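ORF10 (Moritella marina, PDB 6RIW) probably catalyses 3-oxoacyl-ACP formation in polyunsaturated fatty acid synthesis, this piece being the ketosynthase–chain length factor didomain of a longer synthase. Local coordinates at residues L185-A197 with I660-E674. Residues are numbered along the deposited sequence; the frame is centred on the assembly and turned at random.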
ATOM      1  N   LEU A 185      21.196   1.616  -0.580  1.00 18.67           N
ATOM      2  CA  LEU A 185      20.737   2.969  -0.265  1.00 19.42           C
ATOM      3  C   LEU A 185      20.758   3.236   1.240  1.00 21.60           C
ATOM      4  O   LEU A 185      20.244   2.434   2.025  1.00 20.50           O
ATOM      5  CB  LEU A 185      19.314   3.156  -0.780  1.00 18.94           C
ATOM      6  CG  LEU A 185      19.073   2.735  -2.221  1.00 20.01           C
ATOM      7  CD1 LEU A 185      17.658   3.172  -2.595  1.00 20.32           C
ATOM      8  CD2 LEU A 185      20.130   3.380  -3.129  1.00 16.93           C
ATOM      9  N   GLY A 186      21.288   4.391   1.640  1.00 20.88           N
ATOM     10  CA  GLY A 186      21.346   4.729   3.054  1.00 17.32           C
ATOM     11  C   GLY A 186      20.341   5.751   3.562  1.00 21.01           C
ATOM     12  O   GLY A 186      20.394   6.140   4.737  1.00 18.70           O
ATOM     13  N   GLY A 187      19.420   6.206   2.708  1.00 15.38           N
ATOM     14  CA  GLY A 187      18.462   7.228   3.074  1.00 19.44           C
ATOM     15  C   GLY A 187      17.095   6.639   3.409  1.00 19.04           C
ATOM     16  O   GLY A 187      16.939   5.439   3.622  1.00 18.25           O
ATOM     17  N   SER A 188      16.102   7.522   3.500  1.00 16.82           N
ATOM     18  CA  SER A 188      14.755   7.111   3.904  1.00 18.81           C
ATOM     19  C   SER A 188      14.091   6.277   2.818  1.00 17.03           C
ATOM     20  O   SER A 188      14.356   6.450   1.625  1.00 18.41           O
ATOM     21  CB  SER A 188      13.872   8.329   4.195  1.00 21.21           C
ATOM     22  OG  SER A 188      14.472   9.186   5.136  1.00 27.79           O
ATOM     23  N   HIS A 189      13.198   5.381   3.233  1.00 16.06           N
ATOM     24  CA  HIS A 189      12.481   4.564   2.267  1.00 15.97           C
ATOM     25  C   HIS A 189      11.127   4.170   2.831  1.00 17.07           C
ATOM     26  O   HIS A 189      11.006   3.888   4.026  1.00 15.98           O
ATOM     27  CB  HIS A 189      13.268   3.308   1.850  1.00 15.15           C
ATOM     28  CG  HIS A 189      13.873   2.533   2.982  1.00 19.60           C
ATOM     29  ND1 HIS A 189      13.262   1.437   3.548  1.00 17.35           N
ATOM     30  CD2 HIS A 189      15.067   2.663   3.610  1.00 21.16           C
ATOM     31  CE1 HIS A 189      14.035   0.941   4.498  1.00 20.94           C
ATOM     32  NE2 HIS A 189      15.140   1.667   4.557  1.00 20.22           N
ATOM     33  N   PHE A 190      10.113   4.187   1.965  1.00 12.51           N
ATOM     34  CA  PHE A 190       8.796   3.648   2.275  1.00 14.13           C
ATOM     35  C   PHE A 190       8.051   3.439   0.964  1.00 13.94           C
ATOM     36  O   PHE A 190       8.476   3.903  -0.094  1.00 12.50           O
ATOM     37  CB  PHE A 190       8.001   4.546   3.236  1.00 11.65           C
ATOM     38  CG  PHE A 190       7.746   5.964   2.733  1.00 14.94           C
ATOM     39  CD1 PHE A 190       8.674   6.975   2.958  1.00 13.49           C
ATOM     40  CD2 PHE A 190       6.550   6.281   2.089  1.00 12.19           C
ATOM     41  CE1 PHE A 190       8.419   8.305   2.501  1.00 13.62           C
ATOM     42  CE2 PHE A 190       6.274   7.584   1.656  1.00 13.87           C
ATOM     43  CZ  PHE A 190       7.210   8.598   1.860  1.00 13.27           C
ATOM     44  N   ALA A 191       6.966   2.679   1.045  1.00 12.81           N
ATOM     45  CA  ALA A 191       6.013   2.541  -0.046  1.00 11.24           C
ATOM     46  C   ALA A 191       4.764   3.346   0.284  1.00 11.45           C
ATOM     47  O   ALA A 191       4.468   3.621   1.455  1.00 13.33           O
ATOM     48  CB  ALA A 191       5.649   1.072  -0.278  1.00 10.91           C
ATOM     49  N   LEU A 192       4.032   3.733  -0.757  1.00 12.46           N
ATOM     50  CA  LEU A 192       2.769   4.436  -0.560  1.00 12.93           C
ATOM     51  C   LEU A 192       1.751   3.929  -1.567  1.00 13.60           C
ATOM     52  O   LEU A 192       2.104   3.317  -2.581  1.00 14.15           O
ATOM     53  CB  LEU A 192       2.934   5.967  -0.688  1.00 13.86           C
ATOM     54  CG  LEU A 192       3.351   6.550  -2.045  1.00 14.32           C
ATOM     55  CD1 LEU A 192       2.179   6.724  -3.026  1.00 14.05           C
ATOM     56  CD2 LEU A 192       4.007   7.917  -1.837  1.00 12.51           C
ATOM     57  N   ASP A 193       0.477   4.219  -1.293  1.00 12.13           N
ATOM     58  CA  ASP A 193      -0.627   3.884  -2.190  1.00 16.45           C
ATOM     59  C   ASP A 193      -1.520   5.112  -2.284  1.00 14.59           C
ATOM     60  O   ASP A 193      -2.060   5.569  -1.275  1.00 13.59           O
ATOM     61  CB  ASP A 193      -1.402   2.661  -1.669  1.00 18.18           C
ATOM     62  CG  ASP A 193      -2.569   2.202  -2.575  1.00 26.76           C
ATOM     63  OD1 ASP A 193      -2.700   2.643  -3.751  1.00 27.12           O
ATOM     64  OD2 ASP A 193      -3.364   1.332  -2.092  1.00 29.36           O
ATOM     65  N   ALA A 194      -1.632   5.659  -3.484  1.00 14.85           N
ATOM     66  CA  ALA A 194      -2.617   6.673  -3.843  1.00 15.23           C
ATOM     67  C   ALA A 194      -3.384   6.222  -5.087  1.00 18.37           C
ATOM     68  O   ALA A 194      -3.743   7.039  -5.931  1.00 16.28           O
ATOM     69  CB  ALA A 194      -1.950   8.030  -4.089  1.00 16.51           C
ATOM     70  N   ALA A 195      -3.604   4.910  -5.215  1.00 16.47           N
ATOM     71  CA  ALA A 195      -4.270   4.265  -6.365  1.00 16.85           C
ATOM     72  C   ALA A 195      -3.588   4.750  -7.643  1.00 16.49           C
ATOM     73  O   ALA A 195      -2.346   4.762  -7.693  1.00 15.75           O
ATOM     74  CB  ALA A 195      -5.782   4.498  -6.297  1.00 17.34           C
ATOM     75  N   CYS A 196      -4.344   5.181  -8.667  1.00 17.27           N
ATOM     76  CA  CYS A 196      -3.807   5.527  -9.980  1.00 19.12           C
ATOM     77  C   CYS A 196      -2.818   6.689  -9.935  1.00 19.73           C
ATOM     78  O   CYS A 196      -2.092   6.920 -10.917  1.00 19.41           O
ATOM     79  CB  CYS A 196      -4.979   5.857 -10.939  1.00 21.27           C
ATOM     80  SG  CYS A 196      -6.571   4.992 -10.545  1.00 25.56           S
ATOM     81  N   ALA A 197      -2.769   7.436  -8.841  1.00 16.14           N
ATOM     82  CA  ALA A 197      -1.882   8.586  -8.755  1.00 17.52           C
ATOM     83  C   ALA A 197      -0.577   8.284  -8.024  1.00 18.74           C
ATOM     84  O   ALA A 197       0.235   9.201  -7.838  1.00 17.15           O
ATOM     85  CB  ALA A 197      -2.603   9.750  -8.053  1.00 16.32           C
ATOM     86  N   ILE A 660      -3.316   9.144   1.787  1.00 15.17           N
ATOM     87  CA  ILE A 660      -2.602   7.990   1.251  1.00 14.12           C
ATOM     88  C   ILE A 660      -2.382   6.943   2.329  1.00 14.53           C
ATOM     89  O   ILE A 660      -2.472   7.223   3.525  1.00 14.57           O
ATOM     90  CB  ILE A 660      -1.231   8.375   0.657  1.00 12.09           C
ATOM     91  CG1 ILE A 660      -0.333   8.986   1.748  1.00 12.54           C
ATOM     92  CG2 ILE A 660      -1.385   9.271  -0.575  1.00 17.66           C
ATOM     93  CD1 ILE A 660       1.112   9.234   1.287  1.00 15.58           C
ATOM     94  N   THR A 661      -2.045   5.725   1.896  1.00 13.40           N
ATOM     95  CA  THR A 661      -1.448   4.785   2.838  1.00 11.84           C
ATOM     96  C   THR A 661       0.066   4.845   2.705  1.00 12.86           C
ATOM     97  O   THR A 661       0.601   5.224   1.660  1.00 10.26           O
ATOM     98  CB  THR A 661      -1.946   3.340   2.637  1.00 14.79           C
ATOM     99  OG1 THR A 661      -1.518   2.847   1.366  1.00 18.73           O
ATOM    100  CG2 THR A 661      -3.461   3.285   2.735  1.00 17.59           C
ATOM    101  N   VAL A 662       0.748   4.493   3.798  1.00 10.28           N
ATOM    102  CA  VAL A 662       2.198   4.459   3.893  1.00 10.75           C
ATOM    103  C   VAL A 662       2.546   3.098   4.483  1.00 12.57           C
ATOM    104  O   VAL A 662       1.966   2.703   5.501  1.00 12.58           O
ATOM    105  CB  VAL A 662       2.742   5.583   4.800  1.00 10.83           C
ATOM    106  CG1 VAL A 662       4.239   5.414   5.028  1.00 11.25           C
ATOM    107  CG2 VAL A 662       2.462   6.962   4.171  1.00 13.48           C
ATOM    108  N   SER A 663       3.455   2.374   3.840  1.00 10.31           N
ATOM    109  CA  SER A 663       3.808   1.028   4.272  1.00 13.37           C
ATOM    110  C   SER A 663       5.317   0.932   4.435  1.00 13.04           C
ATOM    111  O   SER A 663       6.069   1.173   3.484  1.00 12.67           O
ATOM    112  CB  SER A 663       3.291  -0.017   3.275  1.00 13.01           C
ATOM    113  OG  SER A 663       1.878   0.082   3.136  1.00 16.08           O
ATOM    114  N   ALA A 664       5.760   0.586   5.638  1.00 12.59           N
ATOM    115  CA  ALA A 664       7.179   0.346   5.880  1.00 11.08           C
ATOM    116  C   ALA A 664       7.319  -0.708   6.970  1.00 11.16           C
ATOM    117  O   ALA A 664       8.165  -0.586   7.860  1.00 10.93           O
ATOM    118  CB  ALA A 664       7.925   1.635   6.249  1.00 10.28           C
ATOM    119  N   GLU A 665       6.461  -1.726   6.929  1.00 11.18           N
ATOM    120  CA  GLU A 665       6.478  -2.870   7.869  1.00 13.90           C
ATOM    121  C   GLU A 665       6.282  -2.316   9.290  1.00 11.99           C
ATOM    122  O   GLU A 665       5.445  -1.420   9.501  1.00  9.99           O
ATOM    123  CB  GLU A 665       7.754  -3.687   7.655  1.00 13.11           C
ATOM    124  CG  GLU A 665       7.895  -4.259   6.223  1.00 14.13           C
ATOM    125  CD  GLU A 665       6.676  -5.058   5.790  1.00 17.11           C
ATOM    126  OE1 GLU A 665       6.103  -5.784   6.648  1.00 17.62           O
ATOM    127  OE2 GLU A 665       6.259  -4.948   4.604  1.00 17.60           O
ATOM    128  N   GLU A 666       7.003  -2.827  10.296  1.00  9.98           N
ATOM    129  CA  GLU A 666       6.750  -2.360  11.659  1.00 11.99           C
ATOM    130  C   GLU A 666       7.035  -0.872  11.807  1.00 10.95           C
ATOM    131  O   GLU A 666       6.453  -0.218  12.678  1.00 12.58           O
ATOM    132  CB  GLU A 666       7.596  -3.151  12.671  1.00 11.45           C
ATOM    133  CG  GLU A 666       7.146  -4.609  12.837  1.00 11.63           C
ATOM    134  CD  GLU A 666       7.928  -5.577  11.933  1.00 15.63           C
ATOM    135  OE1 GLU A 666       8.249  -5.212  10.773  1.00 14.24           O
ATOM    136  OE2 GLU A 666       8.207  -6.722  12.374  1.00 16.14           O
ATOM    137  N   ASN A 667       7.917  -0.310  10.973  1.00 10.89           N
ATOM    138  CA  ASN A 667       8.225   1.116  11.044  1.00 12.60           C
ATOM    139  C   ASN A 667       7.258   1.989  10.237  1.00 11.36           C
ATOM    140  O   ASN A 667       7.532   3.177  10.029  1.00 10.99           O
ATOM    141  CB  ASN A 667       9.676   1.354  10.612  1.00 14.49           C
ATOM    142  CG  ASN A 667      10.666   1.015  11.731  1.00 16.79           C
ATOM    143  OD1 ASN A 667      10.394   1.264  12.906  1.00 18.08           O
ATOM    144  ND2 ASN A 667      11.777   0.386  11.378  1.00 21.29           N
ATOM    145  N   SER A 668       6.113   1.451   9.817  1.00 10.23           N
ATOM    146  CA  SER A 668       5.169   2.243   9.028  1.00 10.87           C
ATOM    147  C   SER A 668       4.788   3.557   9.720  1.00 10.19           C
ATOM    148  O   SER A 668       4.790   4.624   9.096  1.00 11.50           O
ATOM    149  CB  SER A 668       3.905   1.423   8.762  1.00  9.41           C
ATOM    150  OG  SER A 668       4.162   0.303   7.924  1.00  9.30           O
ATOM    151  N   VAL A 669       4.419   3.493  11.002  1.00 11.32           N
ATOM    152  CA  VAL A 669       3.962   4.698  11.697  1.00  9.18           C
ATOM    153  C   VAL A 669       5.093   5.708  11.849  1.00 11.29           C
ATOM    154  O   VAL A 669       4.882   6.919  11.703  1.00 10.79           O
ATOM    155  CB  VAL A 669       3.351   4.339  13.064  1.00 10.32           C
ATOM    156  CG1 VAL A 669       3.118   5.631  13.903  1.00 11.94           C
ATOM    157  CG2 VAL A 669       2.023   3.593  12.885  1.00  9.89           C
ATOM    158  N   TYR A 670       6.310   5.245  12.153  1.00 11.11           N
ATOM    159  CA  TYR A 670       7.414   6.190  12.308  1.00 10.69           C
ATOM    160  C   TYR A 670       7.791   6.845  10.978  1.00 12.03           C
ATOM    161  O   TYR A 670       8.153   8.026  10.957  1.00 12.74           O
ATOM    162  CB  TYR A 670       8.614   5.477  12.962  1.00 12.20           C
ATOM    163  CG  TYR A 670       8.277   4.837  14.306  1.00 11.34           C
ATOM    164  CD1 TYR A 670       7.358   5.422  15.164  1.00 13.95           C
ATOM    165  CD2 TYR A 670       8.862   3.636  14.704  1.00 13.56           C
ATOM    166  CE1 TYR A 670       7.032   4.841  16.398  1.00 12.01           C
ATOM    167  CE2 TYR A 670       8.540   3.046  15.940  1.00 16.86           C
ATOM    168  CZ  TYR A 670       7.635   3.658  16.774  1.00 14.49           C
ATOM    169  OH  TYR A 670       7.326   3.068  17.991  1.00 15.53           O
ATOM    170  N   ARG A 671       7.680   6.127   9.853  1.00 10.90           N
ATOM    171  CA  ARG A 671       7.848   6.804   8.567  1.00 10.26           C
ATOM    172  C   ARG A 671       6.748   7.841   8.319  1.00 11.15           C
ATOM    173  O   ARG A 671       7.005   8.860   7.664  1.00 12.04           O
ATOM    174  CB  ARG A 671       7.898   5.797   7.415  1.00 12.70           C
ATOM    175  CG  ARG A 671       9.148   4.888   7.415  1.00 12.97           C
ATOM    176  CD  ARG A 671      10.454   5.637   7.075  1.00 17.36           C
ATOM    177  NE  ARG A 671      11.601   4.718   7.042  1.00 17.24           N
ATOM    178  CZ  ARG A 671      12.877   5.107   6.968  1.00 21.73           C
ATOM    179  NH1 ARG A 671      13.848   4.195   6.936  1.00 18.20           N
ATOM    180  NH2 ARG A 671      13.185   6.407   6.915  1.00 18.59           N
ATOM    181  N   CYS A 672       5.524   7.602   8.805  1.00 12.03           N
ATOM    182  CA  CYS A 672       4.469   8.618   8.696  1.00 11.59           C
ATOM    183  C   CYS A 672       4.804   9.856   9.510  1.00 11.48           C
ATOM    184  O   CYS A 672       4.501  10.986   9.097  1.00 12.38           O
ATOM    185  CB  CYS A 672       3.125   8.058   9.178  1.00 10.61           C
ATOM    186  SG  CYS A 672       2.355   6.872   8.053  1.00 13.57           S
ATOM    187  N   VAL A 673       5.359   9.669  10.706  1.00 11.04           N
ATOM    188  CA  VAL A 673       5.753  10.826  11.511  1.00 11.26           C
ATOM    189  C   VAL A 673       6.775  11.670  10.752  1.00 13.83           C
ATOM    190  O   VAL A 673       6.667  12.901  10.673  1.00 12.57           O
ATOM    191  CB  VAL A 673       6.288  10.350  12.873  1.00 10.56           C
ATOM    192  CG1 VAL A 673       6.873  11.517  13.674  1.00 12.41           C
ATOM    193  CG2 VAL A 673       5.176   9.620  13.666  1.00 12.39           C
ATOM    194  N   GLU A 674       7.789  11.008  10.174  1.00 13.29           N
ATOM    195  CA  GLU A 674       8.796  11.690   9.361  1.00 12.46           C
ATOM    196  C   GLU A 674       8.166  12.392   8.167  1.00 15.11           C
ATOM    197  O   GLU A 674       8.501  13.545   7.861  1.00 15.84           O
ATOM    198  CB  GLU A 674       9.840  10.683   8.883  1.00 15.02           C
ATOM    199  CG  GLU A 674      10.876  11.228   7.885  1.00 21.17           C
ATOM    200  CD  GLU A 674      11.942  10.171   7.523  1.00 24.10           C
ATOM    201  OE1 GLU A 674      11.592   9.049   7.054  1.00 23.28           O
ATOM    202  OE2 GLU A 674      13.132  10.462   7.732  1.00 25.24           O
TER
HETATM  203  O   HOH W   1      16.052   7.608   6.908  1.00 33.26           O
HETATM  204  O   HOH W   2      -2.608   0.507   0.296  1.00 19.23           O
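Ketosynthase and chain length factor, two thiolase-fold halves, join edge to edge where strand 189-193 pairs antiparallel with strand 659-663, as in thiolase-fold dimers but here within one chain. Ala191 and Ser663 form a hydrogen-bonded pair, Ala191 N to Ser663 O 3.0 Å and Ser663 N to Ala191 O 2.9 Å, both nearly straight; Asp193 and Thr661 form the next. Between them, in the non-hydrogen-bonded pair Leu192-Val662, Leu192 CA comes 3.2 Å from Thr661 O in a CA-H...O contact. On the face of Leu192 and Val662, Val662 CG1, anti to its backbone N (chi1 173°), meets Phe190 CD2 obliquely. Beyond Ser663, Arg671 of helix 668-682 lays one guanidinium face over His189 N, while NH1 stands 3.7 Å above the His189 ring, towards its rim. Arg671 NH2 makes a flat salt bridge with the syn lone pair of Glu674 OE1 and donates a hydrogen bond to a water that is also hydrogen-bonded to Ser188 OG. A leucine in place of Arg671 would probably leave Glu674 without its cationic mate and the water without its bond from NH2. At the other end a second water joins Asp193 OD2 (2.6 Å) to Thr661 OG1 (2.8 Å).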